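Local structure of exotoxin type A (Streptococcus pyogenes phage T12, 1FNU) at residues E82-C87 with R95-Y100; K115-K120 with S212-Y217. The protein probably acts as a superantigen toxin, joining MHC class II molecules to T-cell receptors as other members of its family do. One frame throughout, in Å; residues are numbered along the deposited sequence.

Contact 1: E82-C87 with R95-Y100; sequences EYYHLC and RSACIY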
loop_
_atom_site.group_PDB
_atom_site.type_symbol
_atom_site.label_atom_id
_atom_site.label_comp_id
_atom_site.label_asym_id
_atom_site.label_seq_id
_atom_site.Cartn_x
_atom_site.Cartn_y
_atom_site.Cartn_z
ATOM N N GLU A 82 7.349 17.753 3.134
ATOM C CA GLU A 82 7.127 16.447 2.587
ATOM C C GLU A 82 6.786 15.321 3.565
ATOM O O GLU A 82 7.116 15.426 4.742
ATOM C CB GLU A 82 8.316 16.000 1.724
ATOM C CG GLU A 82 9.500 15.513 2.446
ATOM C CD GLU A 82 10.156 16.515 3.398
ATOM O OE1 GLU A 82 9.822 17.715 3.519
ATOM O OE2 GLU A 82 11.097 16.130 4.049
ATOM N N TYR A 83 6.118 14.301 3.019
ATOM C CA TYR A 83 5.766 13.059 3.713
ATOM C C TYR A 83 6.114 11.879 2.817
ATOM O O TYR A 83 6.173 11.969 1.567
ATOM C CB TYR A 83 4.274 12.947 4.082
ATOM C CG TYR A 83 3.327 12.798 2.918
ATOM C CD1 TYR A 83 2.880 13.928 2.225
ATOM C CD2 TYR A 83 2.865 11.558 2.512
ATOM C CE1 TYR A 83 1.970 13.829 1.123
ATOM C CE2 TYR A 83 1.914 11.445 1.391
ATOM C CZ TYR A 83 1.500 12.607 0.726
ATOM O OH TYR A 83 0.605 12.498 -0.308
ATOM N N TYR A 84 6.332 10.754 3.498
ATOM C CA TYR A 84 6.729 9.488 2.897
ATOM C C TYR A 84 5.663 8.402 3.025
ATOM O O TYR A 84 5.333 7.711 2.040
ATOM C CB TYR A 84 8.041 9.025 3.597
ATOM C CG TYR A 84 9.150 10.025 3.367
ATOM C CD1 TYR A 84 9.803 10.045 2.150
ATOM C CD2 TYR A 84 9.490 10.982 4.308
ATOM C CE1 TYR A 84 10.732 10.940 1.861
ATOM C CE2 TYR A 84 10.473 11.940 3.991
ATOM C CZ TYR A 84 11.064 11.871 2.758
ATOM O OH TYR A 84 12.082 12.707 2.355
ATOM N N HIS A 85 5.186 8.242 4.250
ATOM C CA HIS A 85 4.126 7.251 4.555
ATOM C C HIS A 85 2.884 7.575 3.708
ATOM O O HIS A 85 2.367 8.720 3.816
ATOM C CB HIS A 85 3.750 7.329 6.002
ATOM C CG HIS A 85 2.779 6.250 6.390
ATOM N ND1 HIS A 85 1.640 6.518 7.113
ATOM C CD2 HIS A 85 2.725 4.929 6.078
ATOM C CE1 HIS A 85 0.913 5.415 7.228
ATOM N NE2 HIS A 85 1.539 4.438 6.606
ATOM N N LEU A 86 2.427 6.599 2.898
ATOM C CA LEU A 86 1.275 6.708 1.976
ATOM C C LEU A 86 1.514 7.709 0.788
ATOM O O LEU A 86 0.580 8.266 0.204
ATOM C CB LEU A 86 -0.011 7.133 2.686
ATOM C CG LEU A 86 -0.311 6.273 3.917
ATOM C CD1 LEU A 86 -1.603 6.740 4.628
ATOM C CD2 LEU A 86 -0.383 4.744 3.393
ATOM N N CYS A 87 2.781 7.901 0.446
ATOM C CA CYS A 87 3.125 8.737 -0.695
ATOM C C CYS A 87 3.216 7.765 -1.869
ATOM O O CYS A 87 3.980 6.826 -1.845
ATOM C CB CYS A 87 4.520 9.379 -0.493
ATOM S SG CYS A 87 5.279 10.172 -1.989
ATOM N N ARG A 95 12.150 5.456 -3.871
ATOM C CA ARG A 95 12.629 6.618 -3.095
ATOM C C ARG A 95 11.845 7.845 -3.369
ATOM O O ARG A 95 12.409 8.839 -3.803
ATOM C CB ARG A 95 14.122 6.847 -3.384
ATOM C CG ARG A 95 14.914 5.577 -3.075
ATOM C CD ARG A 95 16.474 5.774 -3.115
ATOM N NE ARG A 95 17.037 6.598 -1.990
ATOM C CZ ARG A 95 17.349 7.886 -2.035
ATOM N NH1 ARG A 95 17.179 8.598 -3.150
ATOM N NH2 ARG A 95 17.859 8.480 -0.954
ATOM N N SER A 96 10.542 7.819 -3.152
ATOM C CA SER A 96 9.833 9.074 -3.446
ATOM C C SER A 96 9.421 9.867 -2.208
ATOM O O SER A 96 9.501 9.346 -1.097
ATOM C CB SER A 96 8.629 8.833 -4.392
ATOM O OG SER A 96 7.939 7.659 -4.071
ATOM N N ALA A 97 9.056 11.131 -2.426
ATOM C CA ALA A 97 8.609 12.090 -1.422
ATOM C C ALA A 97 7.393 12.766 -2.043
ATOM O O ALA A 97 7.313 12.887 -3.252
ATOM C CB ALA A 97 9.715 13.142 -1.164
ATOM N N CYS A 98 6.453 13.215 -1.193
ATOM C CA CYS A 98 5.245 13.839 -1.653
ATOM C C CYS A 98 4.945 15.102 -0.900
ATOM O O CYS A 98 5.273 15.237 0.260
ATOM C CB CYS A 98 4.036 12.894 -1.494
ATOM S SG CYS A 98 3.886 11.437 -2.613
ATOM N N ILE A 99 4.323 16.029 -1.607
ATOM C CA ILE A 99 3.869 17.292 -1.042
ATOM C C ILE A 99 2.494 17.682 -1.626
ATOM O O ILE A 99 1.975 17.059 -2.550
ATOM C CB ILE A 99 4.886 18.480 -1.332
ATOM C CG1 ILE A 99 5.022 18.804 -2.868
ATOM C CG2 ILE A 99 6.294 18.161 -0.783
ATOM C CD1 ILE A 99 5.736 20.205 -3.095
ATOM N N TYR A 100 1.896 18.709 -1.032
ATOM C CA TYR A 100 0.658 19.244 -1.533
ATOM C C TYR A 100 1.034 20.698 -1.849
ATOM O O TYR A 100 1.851 21.330 -1.138
ATOM C CB TYR A 100 -0.448 19.182 -0.508
ATOM C CG TYR A 100 -1.024 17.788 -0.338
ATOM C CD1 TYR A 100 -2.048 17.292 -1.168
ATOM C CD2 TYR A 100 -0.527 16.963 0.669
ATOM C CE1 TYR A 100 -2.563 15.989 -0.977
ATOM C CE2 TYR A 100 -1.005 15.693 0.872
ATOM C CZ TYR A 100 -1.995 15.213 0.078
ATOM O OH TYR A 100 -2.441 13.991 0.358
HETATM O O HOH W 1 1.023 14.218 -2.242
#
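Cys87 and Cys98 form the disulfide loop of the OB-fold domain, a feature seen in related bacterial superantigens. The SG atoms of Cys87 and Cys98 are bonded at 2.0 Å, with a disulfide torsion of 79°. Beside this link, Tyr83 forms a single antiparallel, hydrogen-bonded pair with Cys98. Tyr83 N donates to Cys98 O at 3.0 Å, and Cys98 N returns the bond to Tyr83 O.

In the Tyr83 side chain, CG is turned in between the backbone N and C (chi1 68°). This turn at CB brings the ring over the strand of 96-100, at Cys98. CD1 of Tyr83 lies 3.4 Å from Cys98 O. CE1 of Tyr83 reaches Cys98 CB and touches Tyr100 CE2 at 3.5 Å. At CZ the distance from Tyr83 to Cys98 CB is 3.4 Å. Cys98 CB thus sits over one face of the ring, displaced toward its rim, in a CH-pi contact. The Cys98 sulfur approaches the same ring obliquely. Leu86 C lies in the ring plane, at the edge. The Tyr83 and Tyr100 rings are nearly parallel, at 17°, but are slid apart and barely overlap. Tyr100 OH is hydrogen-bonded to Ser195 OG, and Tyr83 also packs on Gln194 and Ser195 of helix 194-197.

A type II turn from Tyr84 to Cys87 reverses the chain and brings Cys87 back to face the strand. Tyr84 meets the strand with its ring edge: CD1 of Tyr84 is 3.3 Å from Ser96 O, near the ring plane. Its CE1 touches Ala97 CB.

The tip of Tyr83 is tied back to the strand through water. Tyr83 OH donates to water 1 at 2.6 Å, and water 1 donates to Ile99 O at 3.0 Å.

Contact 2: K115-K120 with S212-Y217; sequences KKIVVK and SQIEVY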
loop_
_atom_site.group_PDB
_atom_site.type_symbol
_atom_site.label_atom_id
_atom_site.label_comp_id
_atom_site.label_asym_id
_atom_site.label_seq_id
_atom_site.Cartn_x
_atom_site.Cartn_y
_atom_site.Cartn_z
ATOM N N LYS A 115 12.348 39.440 1.484
ATOM C CA LYS A 115 11.324 40.289 2.050
ATOM C C LYS A 115 11.290 39.785 3.484
ATOM O O LYS A 115 11.375 38.581 3.728
ATOM C CB LYS A 115 9.978 40.078 1.328
ATOM C CG LYS A 115 9.060 41.293 1.320
ATOM C CD LYS A 115 8.537 41.596 2.720
ATOM C CE LYS A 115 8.500 43.099 3.064
ATOM N NZ LYS A 115 7.394 43.969 2.588
ATOM N N LYS A 116 11.282 40.692 4.439
ATOM C CA LYS A 116 11.248 40.267 5.814
ATOM C C LYS A 116 9.810 40.448 6.256
ATOM O O LYS A 116 9.202 41.483 6.031
ATOM C CB LYS A 116 12.247 41.074 6.700
ATOM C CG LYS A 116 13.735 40.583 6.600
ATOM C CD LYS A 116 14.674 40.943 7.808
ATOM C CE LYS A 116 15.119 42.444 7.859
ATOM N NZ LYS A 116 15.838 42.851 9.168
ATOM N N ILE A 117 9.227 39.429 6.867
ATOM C CA ILE A 117 7.850 39.601 7.296
ATOM C C ILE A 117 7.751 39.401 8.799
ATOM O O ILE A 117 8.179 38.368 9.351
ATOM C CB ILE A 117 6.927 38.625 6.535
ATOM C CG1 ILE A 117 7.150 38.810 5.017
ATOM C CG2 ILE A 117 5.495 38.824 6.954
ATOM C CD1 ILE A 117 6.287 37.909 4.187
ATOM N N VAL A 118 7.223 40.405 9.478
ATOM C CA VAL A 118 7.076 40.333 10.928
ATOM C C VAL A 118 5.885 39.452 11.309
ATOM O O VAL A 118 4.781 39.606 10.768
ATOM C CB VAL A 118 6.970 41.761 11.507
ATOM C CG1 VAL A 118 6.140 41.782 12.768
ATOM C CG2 VAL A 118 8.402 42.277 11.745
ATOM N N VAL A 119 6.129 38.485 12.207
ATOM C CA VAL A 119 5.074 37.557 12.616
ATOM C C VAL A 119 4.576 37.874 14.004
ATOM O O VAL A 119 5.335 37.817 14.950
ATOM C CB VAL A 119 5.587 36.064 12.542
ATOM C CG1 VAL A 119 4.526 35.115 13.039
ATOM C CG2 VAL A 119 5.993 35.711 11.103
ATOM N N LYS A 120 3.293 38.196 14.103
ATOM C CA LYS A 120 2.652 38.545 15.353
ATOM C C LYS A 120 2.097 37.369 16.105
ATOM O O LYS A 120 1.109 36.794 15.682
ATOM C CB LYS A 120 1.520 39.534 15.120
ATOM C CG LYS A 120 1.980 41.021 14.993
ATOM C CD LYS A 120 0.749 41.924 14.760
ATOM C CE LYS A 120 1.058 43.177 13.911
ATOM N NZ LYS A 120 -0.197 43.600 13.118
ATOM N N SER A 212 1.180 41.060 2.654
ATOM C CA SER A 212 0.343 40.121 3.395
ATOM C C SER A 212 0.839 40.064 4.853
ATOM O O SER A 212 2.023 40.131 5.111
ATOM C CB SER A 212 0.427 38.744 2.720
ATOM O OG SER A 212 -0.109 38.753 1.415
ATOM N N GLN A 213 -0.069 39.979 5.811
ATOM C CA GLN A 213 0.355 39.883 7.225
ATOM C C GLN A 213 0.127 38.482 7.884
ATOM O O GLN A 213 -0.886 37.807 7.615
ATOM C CB GLN A 213 -0.368 40.941 8.033
ATOM C CG GLN A 213 0.400 42.202 8.135
ATOM C CD GLN A 213 -0.507 43.321 8.615
ATOM O OE1 GLN A 213 -0.804 44.288 7.863
ATOM N NE2 GLN A 213 -1.007 43.182 9.859
ATOM N N ILE A 214 1.070 38.083 8.746
ATOM C CA ILE A 214 0.966 36.781 9.415
ATOM C C ILE A 214 0.719 37.029 10.869
ATOM O O ILE A 214 1.416 37.809 11.505
ATOM C CB ILE A 214 2.254 35.988 9.330
ATOM C CG1 ILE A 214 2.703 35.834 7.856
ATOM C CG2 ILE A 214 2.014 34.650 9.984
ATOM C CD1 ILE A 214 4.194 35.332 7.669
ATOM N N GLU A 215 -0.279 36.354 11.382
ATOM C CA GLU A 215 -0.681 36.433 12.765
ATOM C C GLU A 215 -0.842 35.026 13.349
ATOM O O GLU A 215 -1.525 34.163 12.766
ATOM C CB GLU A 215 -2.016 37.153 12.831
ATOM C CG GLU A 215 -1.848 38.650 13.061
ATOM C CD GLU A 215 -3.128 39.355 12.883
ATOM O OE1 GLU A 215 -4.189 38.750 13.157
ATOM O OE2 GLU A 215 -3.074 40.542 12.474
ATOM N N VAL A 216 -0.206 34.811 14.497
ATOM C CA VAL A 216 -0.286 33.535 15.189
ATOM C C VAL A 216 -0.999 33.573 16.549
ATOM O O VAL A 216 -0.562 34.321 17.431
ATOM C CB VAL A 216 1.115 32.962 15.423
ATOM C CG1 VAL A 216 1.008 31.769 16.308
ATOM C CG2 VAL A 216 1.739 32.555 14.113
ATOM N N TYR A 217 -2.020 32.701 16.727
ATOM C CA TYR A 217 -2.820 32.572 17.990
ATOM C C TYR A 217 -2.721 31.211 18.717
ATOM O O TYR A 217 -3.226 30.191 18.221
ATOM C CB TYR A 217 -4.294 32.834 17.716
ATOM C CG TYR A 217 -4.561 34.204 17.168
ATOM C CD1 TYR A 217 -4.487 34.455 15.780
ATOM C CD2 TYR A 217 -4.803 35.287 18.036
ATOM C CE1 TYR A 217 -4.641 35.757 15.278
ATOM C CE2 TYR A 217 -4.953 36.587 17.546
ATOM C CZ TYR A 217 -4.862 36.813 16.168
ATOM O OH TYR A 217 -4.886 38.105 15.681
HETATM O O HOH W 2 2.814 40.547 9.279
#
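Glu215 and Lys120 lie side by side on one face of the sheet, with Glu215 CG 4.0 Å from Lys120 CB. The flat carboxylate of Glu215 is met from above: Tyr217 OH donates to Glu215 OE1 at 2.7 Å, 52° out of the carboxylate plane. Lys120 NZ is near Glu215 OE2 but beyond salt-bridge distance; the opposite charges may still attract. The Tyr217 ring itself meets the ring of Tyr171, the two planes at about 20°.

The strands run parallel, their short axes at 26°. Lys120 pairs with Glu215 and uses both its backbone groups. Lys120 N donates to Ile214 O at 3.2 Å, and Val216 N donates to Lys120 O at 2.7 Å. Both bonds are fairly straight, but each donor is tilted from the plane of its carbonyl. Toward the start of the strands the backbones separate. Water 2 fills the role of a direct bond there: it donates to Val118 O at 2.6 Å and accepts from Ile214 N at 3.1 Å.

Val119 and Ile214 lie on the other face, and their contact is apolar. Ile214 has CG1 opposite its carbonyl carbon (chi1 -55°) and an extended chain beyond, which places CD1 against strand 110-123. There CD1 of Ile214 touches Ile117 CG2 at 3.8 Å, the two side chains crossing at about a right angle. The same CD1 of Ile214 is 3.9 Å from Val119 CG2. The other Val119 branch, CG1, meets Val216 CG2. Ile214 also packs on Ile133, Ile172 and Phe174 of flanking strands.

This parallel pairing of strand 110-123 with the late strand 212-219, in the middle of a mixed sheet, is typical of the beta-grasp fold of ubiquitin and of the superantigen C-terminal domain.

Contact 1 belongs to the OB-fold domain and contact 2 to the beta-grasp domain. They lie on opposite sides of the centre of the chain. Their centres are 28 Å apart, and their nearest atoms are about 17 Å apart, so they do not touch. Along the chain they come in series: strand 96-105, which carries one side of contact 1, is followed directly by strand 110-123, which carries one side of contact 2. Contact 1 is formed by neighbouring pieces of chain, whereas contact 2 joins segments 92 residues apart. A bound cadmium ion lies near contact 1, about 9 Å from the Ser96 side chain.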